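Local coordinates for protein short chain dehydrogenase/reductase (Acinetobacter baumannii, PDB 4IUY) that probably catalyses NAD(P)-dependent oxidation or reduction, as a Rossmann-fold member of the short-chain dehydrogenase/reductase family, at residues Gly184-Thr189 / Gly260-Val265. Residues are numbered along the deposited sequence; the frame is centred on the assembly and turned at random.
Sequences GLRHLT and GIEIKV
Arg186 reaches across from its helix to Glu262 in a salt bridge made through NE, which lies 2.7 Å from Glu262 OE1 in a nearly straight bond (166° at the hydrogen). With CG anti to the backbone N (chi1 -177°) and the chain extended as far as NE, the arginine crosses the glutamate side chain at about a right angle. OE1 sits in the guanidinium plane, at its edge, yet the carboxylate is turned 75° from that plane and receives the N-H from above its own. A water accepts from Arg186 NH2 at 2.7 Å and also lies within hydrogen-bonding distance of Glu262 OE1 and Glu262 O. Glu262 OE2, the other carboxylate oxygen, is held by hydrogen bonds to the hydroxyls of Thr164 and Ser168. In this Rossmann fold, helix 176-196 packs over one face of the parallel sheet, and strand 262-265 forms the sheet's edge within the chain, beside strand 202-208. Nearer Gly260 the contact is looser and has no hydrogen bond between the segments: the methyl CG2 of Thr189 stops 4.3 Å from the carbonyl O of Ile261. Thr189 OG1 donates to Leu185 O (2.8 Å), which also accepts from Thr189 N; Thr189 OG1 in turn bonds with Asn162 ND2. Ile261 N is bonded to Asn204 OD1, while the Ile261 side chain packs on Ile263 of a neighbouring subunit.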
# COMPACT_ATOMS: atom_id res chain seq x y z
N GLY D 184 -11.08 -7.47 -0.07
CA GLY D 184 -10.98 -8.82 -0.60
C GLY D 184 -11.03 -8.81 -2.13
O GLY D 184 -10.26 -9.52 -2.78
N LEU D 185 -11.97 -8.06 -2.69
CA LEU D 185 -12.13 -7.98 -4.12
C LEU D 185 -10.93 -7.31 -4.78
O LEU D 185 -10.44 -7.76 -5.83
CB LEU D 185 -13.43 -7.26 -4.48
CG LEU D 185 -13.76 -7.14 -5.97
CD1 LEU D 185 -13.83 -8.50 -6.64
CD2 LEU D 185 -15.03 -6.31 -6.22
N ARG D 186 -10.40 -6.28 -4.12
CA ARG D 186 -9.22 -5.58 -4.63
C ARG D 186 -8.04 -6.53 -4.79
O ARG D 186 -7.39 -6.56 -5.83
CB ARG D 186 -8.81 -4.41 -3.72
CG ARG D 186 -7.62 -3.62 -4.27
CD ARG D 186 -7.13 -2.58 -3.26
NE ARG D 186 -6.33 -1.57 -3.95
CZ ARG D 186 -5.03 -1.69 -4.20
NH1 ARG D 186 -4.36 -2.77 -3.79
NH2 ARG D 186 -4.39 -0.72 -4.85
N HIS D 187 -7.76 -7.33 -3.77
CA HIS D 187 -6.62 -8.22 -3.90
C HIS D 187 -6.89 -9.37 -4.88
O HIS D 187 -5.96 -9.84 -5.55
CB HIS D 187 -6.20 -8.77 -2.54
CG HIS D 187 -4.84 -9.40 -2.54
ND1 HIS D 187 -3.79 -8.90 -3.28
CD2 HIS D 187 -4.35 -10.46 -1.85
CE1 HIS D 187 -2.71 -9.64 -3.07
NE2 HIS D 187 -3.02 -10.58 -2.20
N LEU D 188 -8.15 -9.80 -4.96
CA LEU D 188 -8.55 -10.85 -5.88
C LEU D 188 -8.36 -10.38 -7.32
O LEU D 188 -7.96 -11.15 -8.18
CB LEU D 188 -10.01 -11.27 -5.65
CG LEU D 188 -10.51 -12.47 -6.49
CD1 LEU D 188 -9.63 -13.68 -6.22
CD2 LEU D 188 -11.96 -12.80 -6.21
N THR D 189 -8.63 -9.10 -7.55
CA THR D 189 -8.36 -8.49 -8.83
C THR D 189 -6.88 -8.70 -9.22
O THR D 189 -6.57 -9.16 -10.32
CB THR D 189 -8.74 -6.99 -8.81
OG1 THR D 189 -10.12 -6.84 -8.44
CG2 THR D 189 -8.48 -6.34 -10.15
N GLY D 260 -4.21 -5.95 -13.25
CA GLY D 260 -3.97 -6.08 -11.82
C GLY D 260 -3.95 -4.79 -11.03
O GLY D 260 -3.38 -4.76 -9.95
N ILE D 261 -4.56 -3.73 -11.55
CA ILE D 261 -4.50 -2.44 -10.87
C ILE D 261 -5.87 -1.97 -10.43
O ILE D 261 -6.89 -2.45 -10.92
CB ILE D 261 -3.84 -1.33 -11.76
CG1 ILE D 261 -4.82 -0.81 -12.80
CG2 ILE D 261 -2.55 -1.84 -12.43
CD1 ILE D 261 -4.41 0.49 -13.39
N GLU D 262 -5.88 -1.02 -9.50
CA GLU D 262 -7.11 -0.38 -9.09
C GLU D 262 -6.94 1.12 -9.29
O GLU D 262 -6.04 1.74 -8.72
CB GLU D 262 -7.41 -0.70 -7.62
CG GLU D 262 -8.65 -0.01 -7.07
CD GLU D 262 -8.77 -0.14 -5.56
OE1 GLU D 262 -7.94 0.46 -4.81
OE2 GLU D 262 -9.72 -0.81 -5.11
N ILE D 263 -7.78 1.67 -10.15
CA ILE D 263 -7.83 3.10 -10.42
C ILE D 263 -8.86 3.77 -9.50
O ILE D 263 -10.08 3.51 -9.61
CB ILE D 263 -8.22 3.36 -11.89
CG1 ILE D 263 -7.19 2.74 -12.84
CG2 ILE D 263 -8.42 4.86 -12.16
CD1 ILE D 263 -7.51 2.96 -14.35
N LYS D 264 -8.38 4.62 -8.60
CA LYS D 264 -9.25 5.35 -7.70
C LYS D 264 -9.81 6.56 -8.40
O LYS D 264 -9.07 7.26 -9.09
CB LYS D 264 -8.53 5.76 -6.42
CG LYS D 264 -8.06 4.57 -5.58
CD LYS D 264 -7.34 5.05 -4.32
CE LYS D 264 -6.04 5.73 -4.67
NZ LYS D 264 -5.42 6.32 -3.45
N VAL D 265 -11.11 6.77 -8.28
CA VAL D 265 -11.75 7.95 -8.87
C VAL D 265 -12.51 8.61 -7.72
O VAL D 265 -13.63 8.21 -7.37
CB VAL D 265 -12.70 7.55 -10.05
CG1 VAL D 265 -13.30 8.74 -10.69
CG2 VAL D 265 -11.94 6.71 -11.12
O HOH W 1 -5.52 1.54 -5.74